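Local coordinates for beta-1,4-exocellulase (Thermobifida fusca, PDB 4B4H), which is a secreted cellobiohydrolase of glycoside hydrolase family 6, represented here by its catalytic domain, and probably cleaves beta-1,4 bonds of cellulose to release cellobiose, at residues 74-79 with 128-133; 179-184 with 218-223. All blocks are in the same frame, centred on the assembly; numbering follows the deposited sequence.

Interaction 1: 74-79 with 128-133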
loop_
_atom_site.group_PDB
_atom_site.type_symbol
_atom_site.label_atom_id
_atom_site.label_comp_id
_atom_site.label_asym_id
_atom_site.label_seq_id
_atom_site.Cartn_x
_atom_site.Cartn_y
_atom_site.Cartn_z
ATOM N N PRO A 74 -13.783 -5.420 -21.139
ATOM C CA PRO A 74 -13.170 -4.607 -20.077
ATOM C C PRO A 74 -11.937 -5.252 -19.426
ATOM O O PRO A 74 -11.943 -6.442 -19.145
ATOM C CB PRO A 74 -14.307 -4.433 -19.065
ATOM C CG PRO A 74 -15.558 -4.535 -19.889
ATOM C CD PRO A 74 -15.243 -5.567 -20.938
ATOM N N LEU A 75 -10.882 -4.460 -19.220
ATOM C CA LEU A 75 -9.671 -4.899 -18.526
ATOM C C LEU A 75 -9.151 -3.770 -17.642
ATOM O O LEU A 75 -9.314 -2.597 -17.986
ATOM C CB LEU A 75 -8.585 -5.366 -19.518
ATOM C CG LEU A 75 -7.298 -5.938 -18.883
ATOM C CD1 LEU A 75 -6.754 -7.147 -19.635
ATOM C CD2 LEU A 75 -6.222 -4.863 -18.759
ATOM N N THR A 76 -8.484 -4.154 -16.548
ATOM C CA THR A 76 -8.094 -3.255 -15.481
ATOM C C THR A 76 -6.612 -3.415 -15.165
ATOM O O THR A 76 -6.134 -4.518 -14.867
ATOM C CB THR A 76 -8.977 -3.517 -14.250
ATOM O OG1 THR A 76 -10.335 -3.310 -14.632
ATOM C CG2 THR A 76 -8.637 -2.578 -13.095
ATOM N N ILE A 77 -5.895 -2.297 -15.279
ATOM C CA ILE A 77 -4.463 -2.193 -14.951
ATOM C C ILE A 77 -4.293 -1.205 -13.800
ATOM O O ILE A 77 -4.895 -0.126 -13.790
ATOM C CB ILE A 77 -3.584 -1.752 -16.159
ATOM C CG1 ILE A 77 -2.093 -1.725 -15.778
ATOM C CG2 ILE A 77 -4.017 -0.382 -16.687
ATOM C CD1 ILE A 77 -1.125 -1.506 -16.925
ATOM N N GLN A 78 -3.447 -1.571 -12.870
ATOM C CA GLN A 78 -3.233 -0.722 -11.737
ATOM C C GLN A 78 -1.882 -0.002 -11.883
ATOM O O GLN A 78 -0.989 -0.563 -12.212
ATOM C CB GLN A 78 -3.256 -1.546 -10.443
ATOM C CG GLN A 78 -4.518 -2.318 -10.153
ATOM C CD GLN A 78 -4.287 -3.365 -9.115
ATOM O OE1 GLN A 78 -3.986 -4.461 -9.403
ATOM N NE2 GLN A 78 -4.434 -2.987 -7.910
ATOM N N VAL A 79 -1.887 1.285 -11.690
ATOM C CA VAL A 79 -0.688 2.106 -11.830
ATOM C C VAL A 79 -0.467 2.833 -10.502
ATOM O O VAL A 79 -1.363 3.518 -10.024
ATOM C CB VAL A 79 -0.859 3.147 -12.974
ATOM C CG1 VAL A 79 0.282 4.155 -12.957
ATOM C CG2 VAL A 79 -0.923 2.493 -14.354
ATOM N N ARG A 128 -9.661 0.110 -18.071
ATOM C CA ARG A 128 -9.870 0.803 -16.804
ATOM C C ARG A 128 -8.502 0.955 -16.161
ATOM O O ARG A 128 -7.787 -0.037 -15.978
ATOM C CB ARG A 128 -10.833 -0.006 -15.928
ATOM C CG ARG A 128 -12.276 0.033 -16.417
ATOM C CD ARG A 128 -12.900 -1.335 -16.294
ATOM N NE ARG A 128 -14.212 -1.402 -16.934
ATOM C CZ ARG A 128 -15.168 -2.245 -16.557
ATOM N NH1 ARG A 128 -14.959 -3.070 -15.532
ATOM N NH2 ARG A 128 -16.330 -2.266 -17.194
ATOM N N ILE A 129 -8.104 2.201 -15.894
ATOM C CA ILE A 129 -6.834 2.462 -15.241
ATOM C C ILE A 129 -7.168 2.838 -13.811
ATOM O O ILE A 129 -7.763 3.874 -13.576
ATOM C CB ILE A 129 -6.066 3.620 -15.914
ATOM C CG1 ILE A 129 -5.848 3.335 -17.406
ATOM C CG2 ILE A 129 -4.718 3.868 -15.243
ATOM C CD1 ILE A 129 -5.137 4.451 -18.147
ATOM N N VAL A 130 -6.805 1.965 -12.873
ATOM C CA VAL A 130 -6.942 2.244 -11.449
ATOM C C VAL A 130 -5.590 2.810 -11.019
ATOM O O VAL A 130 -4.578 2.150 -11.209
ATOM C CB VAL A 130 -7.258 0.956 -10.658
ATOM C CG1 VAL A 130 -7.150 1.200 -9.164
ATOM C CG2 VAL A 130 -8.642 0.442 -11.008
ATOM N N ALA A 131 -5.596 4.058 -10.525
ATOM C CA ALA A 131 -4.384 4.767 -10.115
ATOM C C ALA A 131 -4.331 4.828 -8.598
ATOM O O ALA A 131 -5.278 5.307 -7.944
ATOM C CB ALA A 131 -4.382 6.170 -10.703
ATOM N N ILE A 132 -3.245 4.291 -8.040
ATOM C CA ILE A 132 -3.028 4.338 -6.593
ATOM C C ILE A 132 -2.258 5.615 -6.247
ATOM O O ILE A 132 -1.128 5.782 -6.662
ATOM C CB ILE A 132 -2.337 3.051 -6.067
ATOM C CG1 ILE A 132 -3.279 1.838 -6.209
ATOM C CG2 ILE A 132 -1.945 3.183 -4.605
ATOM C CD1 ILE A 132 -2.941 0.950 -7.364
ATOM N N ILE A 133 -2.880 6.501 -5.470
ATOM C CA ILE A 133 -2.328 7.854 -5.303
ATOM C C ILE A 133 -1.469 7.995 -4.036
ATOM O O ILE A 133 -2.007 8.131 -2.924
ATOM C CB ILE A 133 -3.414 8.961 -5.295
ATOM C CG1 ILE A 133 -4.340 8.899 -6.522
ATOM C CG2 ILE A 133 -2.781 10.354 -5.205
ATOM C CD1 ILE A 133 -3.667 8.761 -7.870
#

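Interaction 2: 179-184 with 218-223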
loop_
_atom_site.group_PDB
_atom_site.type_symbol
_atom_site.label_atom_id
_atom_site.label_comp_id
_atom_site.label_asym_id
_atom_site.label_seq_id
_atom_site.Cartn_x
_atom_site.Cartn_y
_atom_site.Cartn_z
ATOM N N ASN A 179 -11.419 7.243 -18.124
ATOM C CA ASN A 179 -11.322 5.842 -17.675
ATOM C C ASN A 179 -10.235 5.644 -16.615
ATOM O O ASN A 179 -9.654 4.575 -16.493
ATOM C CB ASN A 179 -11.147 4.900 -18.879
ATOM C CG ASN A 179 -9.903 5.217 -19.682
ATOM O OD1 ASN A 179 -9.299 6.267 -19.494
ATOM N ND2 ASN A 179 -9.504 4.308 -20.575
ATOM N N VAL A 180 -9.962 6.703 -15.865
ATOM C CA VAL A 180 -9.029 6.616 -14.736
ATOM C C VAL A 180 -9.813 6.654 -13.420
ATOM O O VAL A 180 -10.728 7.468 -13.242
ATOM C CB VAL A 180 -7.917 7.702 -14.825
ATOM C CG1 VAL A 180 -6.933 7.569 -13.670
ATOM C CG2 VAL A 180 -7.161 7.535 -16.122
ATOM N N TYR A 181 -9.464 5.726 -12.528
ATOM C CA TYR A 181 -10.130 5.557 -11.244
ATOM C C TYR A 181 -9.113 5.762 -10.125
ATOM O O TYR A 181 -8.296 4.887 -9.845
ATOM C CB TYR A 181 -10.777 4.154 -11.179
ATOM C CG TYR A 181 -11.839 3.931 -12.260
ATOM C CD1 TYR A 181 -11.474 3.686 -13.593
ATOM C CD2 TYR A 181 -13.191 3.963 -11.946
ATOM C CE1 TYR A 181 -12.440 3.502 -14.582
ATOM C CE2 TYR A 181 -14.157 3.769 -12.928
ATOM C CZ TYR A 181 -13.771 3.541 -14.236
ATOM O OH TYR A 181 -14.733 3.347 -15.212
ATOM N N ASN A 182 -9.217 6.907 -9.456
ATOM C CA ASN A 182 -8.244 7.282 -8.419
ATOM C C ASN A 182 -8.554 6.710 -7.060
ATOM O O ASN A 182 -9.627 6.940 -6.529
ATOM C CB ASN A 182 -8.227 8.809 -8.253
ATOM C CG ASN A 182 -7.629 9.548 -9.443
ATOM O OD1 ASN A 182 -6.728 9.061 -10.127
ATOM N ND2 ASN A 182 -8.154 10.727 -9.704
ATOM N N TYR A 183 -7.575 6.047 -6.453
ATOM C CA TYR A 183 -7.702 5.618 -5.066
ATOM C C TYR A 183 -6.608 6.275 -4.246
ATOM O O TYR A 183 -5.429 6.109 -4.531
ATOM C CB TYR A 183 -7.637 4.082 -4.935
ATOM C CG TYR A 183 -8.808 3.389 -5.563
ATOM C CD1 TYR A 183 -8.943 3.322 -6.957
ATOM C CD2 TYR A 183 -9.774 2.791 -4.772
ATOM C CE1 TYR A 183 -10.046 2.704 -7.540
ATOM C CE2 TYR A 183 -10.875 2.164 -5.340
ATOM C CZ TYR A 183 -10.992 2.100 -6.730
ATOM O OH TYR A 183 -12.087 1.479 -7.311
ATOM N N ILE A 184 -7.010 6.996 -3.201
ATOM C CA ILE A 184 -6.032 7.624 -2.303
ATOM C C ILE A 184 -5.527 6.581 -1.317
ATOM O O ILE A 184 -6.306 5.833 -0.724
ATOM C CB ILE A 184 -6.624 8.814 -1.515
ATOM C CG1 ILE A 184 -6.996 9.974 -2.452
ATOM C CG2 ILE A 184 -5.625 9.287 -0.461
ATOM C CD1 ILE A 184 -7.857 11.046 -1.826
ATOM N N TYR A 218 -13.299 13.559 -7.821
ATOM C CA TYR A 218 -12.123 12.943 -8.452
ATOM C C TYR A 218 -11.547 11.772 -7.643
ATOM O O TYR A 218 -10.519 11.197 -8.012
ATOM C CB TYR A 218 -11.033 13.988 -8.723
ATOM C CG TYR A 218 -11.487 15.105 -9.624
ATOM C CD1 TYR A 218 -12.123 14.847 -10.845
ATOM C CD2 TYR A 218 -11.296 16.424 -9.245
ATOM C CE1 TYR A 218 -12.540 15.888 -11.657
ATOM C CE2 TYR A 218 -11.709 17.472 -10.047
ATOM C CZ TYR A 218 -12.328 17.200 -11.251
ATOM O OH TYR A 218 -12.744 18.254 -12.024
ATOM N N VAL A 219 -12.203 11.425 -6.535
ATOM C CA VAL A 219 -11.771 10.282 -5.728
ATOM C C VAL A 219 -12.777 9.155 -5.852
ATOM O O VAL A 219 -13.948 9.318 -5.506
ATOM C CB VAL A 219 -11.585 10.664 -4.246
ATOM C CG1 VAL A 219 -11.075 9.464 -3.443
ATOM C CG2 VAL A 219 -10.587 11.807 -4.131
ATOM N N HIS A 220 -12.303 8.016 -6.354
ATOM C CA HIS A 220 -13.171 6.880 -6.574
ATOM C C HIS A 220 -13.176 5.982 -5.377
ATOM O O HIS A 220 -14.113 5.186 -5.189
ATOM C CB HIS A 220 -12.741 6.103 -7.818
ATOM C CG HIS A 220 -13.866 5.321 -8.445
ATOM N ND1 HIS A 220 -14.799 5.894 -9.228
ATOM C CD2 HIS A 220 -14.214 3.980 -8.339
ATOM C CE1 HIS A 220 -15.690 4.968 -9.613
ATOM N NE2 HIS A 220 -15.334 3.797 -9.072
ATOM N N GLY A 221 -12.139 6.102 -4.551
ATOM C CA GLY A 221 -12.028 5.284 -3.367
ATOM C C GLY A 221 -10.708 5.437 -2.669
ATOM O O GLY A 221 -9.986 6.407 -2.906
ATOM N N PHE A 222 -10.441 4.478 -1.793
ATOM C CA PHE A 222 -9.244 4.459 -0.976
ATOM C C PHE A 222 -8.637 3.060 -0.973
ATOM O O PHE A 222 -9.333 2.076 -1.133
ATOM C CB PHE A 222 -9.578 4.934 0.446
ATOM C CG PHE A 222 -10.030 6.373 0.513
ATOM C CD1 PHE A 222 -11.344 6.735 0.222
ATOM C CD2 PHE A 222 -9.121 7.371 0.838
ATOM C CE1 PHE A 222 -11.750 8.067 0.267
ATOM C CE2 PHE A 222 -9.520 8.698 0.880
ATOM C CZ PHE A 222 -10.823 9.043 0.596
ATOM N N ILE A 223 -7.330 2.990 -0.801
ATOM C CA ILE A 223 -6.626 1.717 -0.674
ATOM C C ILE A 223 -5.825 1.643 0.623
ATOM O O ILE A 223 -5.012 2.552 0.921
ATOM C CB ILE A 223 -5.730 1.410 -1.904
ATOM C CG1 ILE A 223 -4.975 0.094 -1.713
ATOM C CG2 ILE A 223 -4.712 2.527 -2.131
ATOM C CD1 ILE A 223 -4.277 -0.399 -2.963
HETATM O O HOH W 1 -11.610 9.130 -9.851
#

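Interaction 1: 74-79 with 128-133
Neighbouring parallel strands of a beta/alpha barrel meet where Leu75 to Val79 pair with Arg128 to Ile132. Five backbone hydrogen bonds set the register, from Arg128 N to Leu75 O (2.7 Å) at one end to Ile132 N and Val79 O (2.8 Å) at the other; between them Ile77 N gives to Arg128 O at an N-H...O angle of 163°. The axes of the two short strand segments lie 21° from parallel. Helix 103-121 lies between the strands in sequence, making a beta-alpha-beta crossover of the distorted barrel of family 6. Its Met118 covers the outer face, where Val79 CG2 lies alongside Ile129 CG2 at 4.1 Å. Thr76, Gln78, Arg128 and Val130 project to the other side. There Thr76 CG2 touches Val130 CG2 (3.7 Å), while Gln78 CB rests on Ile132 CD1 (4.0 Å); the buried Gln78 NE2 has no partner in the model. Arg128 bends at its second torsion (chi2 139°) and runs beside Pro74, placing its guanidinium so that Pro74 CB sits over the centre of one face, 3.4 Å from CZ of Arg128. The aliphatic part passes Thr76, whose OG1 is 3.6 Å from Arg128 CD. Both polar ends look beyond the strands: Arg128 NH1 bonds to the carbonyls of Pro6 and Glu8, and Thr76 OG1 to that of Pro6. An alanine at Arg128 removes the guanidinium and would probably deprive the Pro6 and Glu8 carbonyls of this donor and leave Pro74 CB without the flat face it rests on.

Interaction 2: 179-184 with 218-223
Asn182 meets residues 218-221 through both its backbone and its side chain. Its carbonyl O accepts two donors: His220 N at 2.9 Å, in the carbonyl plane, and Gly221 N at 3.3 Å, a weak bond. Its side-chain ND2 gives to Tyr218 O at 2.9 Å with an N-H...O angle of 161°; Tyr218 O lies almost in the amide plane, which fixes the rotation of the amide. A water adds a second link, accepting from Asn182 N at 3.3 Å and donating weakly to the same Tyr218 O. Farther along, ordinary parallel pairing takes over, with Ile184 N bonded to Gly221 O (3.0 Å) and Ile223 N to Ile184 O (3.0 Å), the latter donor standing above the carbonyl plane. This joins strands 180-185 and 221-224 of the distorted beta/alpha barrel of family 6; Tyr218 O and His220 N, which bond to Asn182, precede the second strand. On the outer side, Ile184 CD1 packs on Val219 CG2 at 3.7 Å, and its CB lies against the Phe222 ring. On the opposite side Tyr181, Tyr183 and His220 cluster. The chi1 of His220, -155°, sets its CG roughly opposite the backbone N and turns one face of the imidazole to Tyr181, whose CD2 edge stands over its centre: a T-shaped pair, centroids 4.9 Å apart and planes at 86°. Gly221 N lies over one face of the Tyr183 ring, toward its rim. The polar tips are met elsewhere: Tyr183 OH bonds to Asp347 OD2, Tyr181 OH to Val3 N, and His220 NE2 weakly to Asp4 O.

Strands 127-133 and 180-185 are neighbours, so interactions 1 and 2 form consecutive parts of one barrel wall, their centres about 9 Å apart. Probable hydrogen bonds join them: Tyr181 N to Ile129 O and Ile133 N to Tyr183 O, both 2.7 Å. Side chains meet too, Val130 CG1 lying 3.5 Å from Tyr183 CD1. In interaction 1 the Ile132 side chain is about 7 Å from that of Trp39, a predicted substrate-binding residue. His220 lies nearer a calcium site known for this protein but unoccupied here, its side chain about 5 Å from that of Asp281 and about 6 Å from that of Asp4; the Arg128 side chain is about 9 Å from that of Asp4.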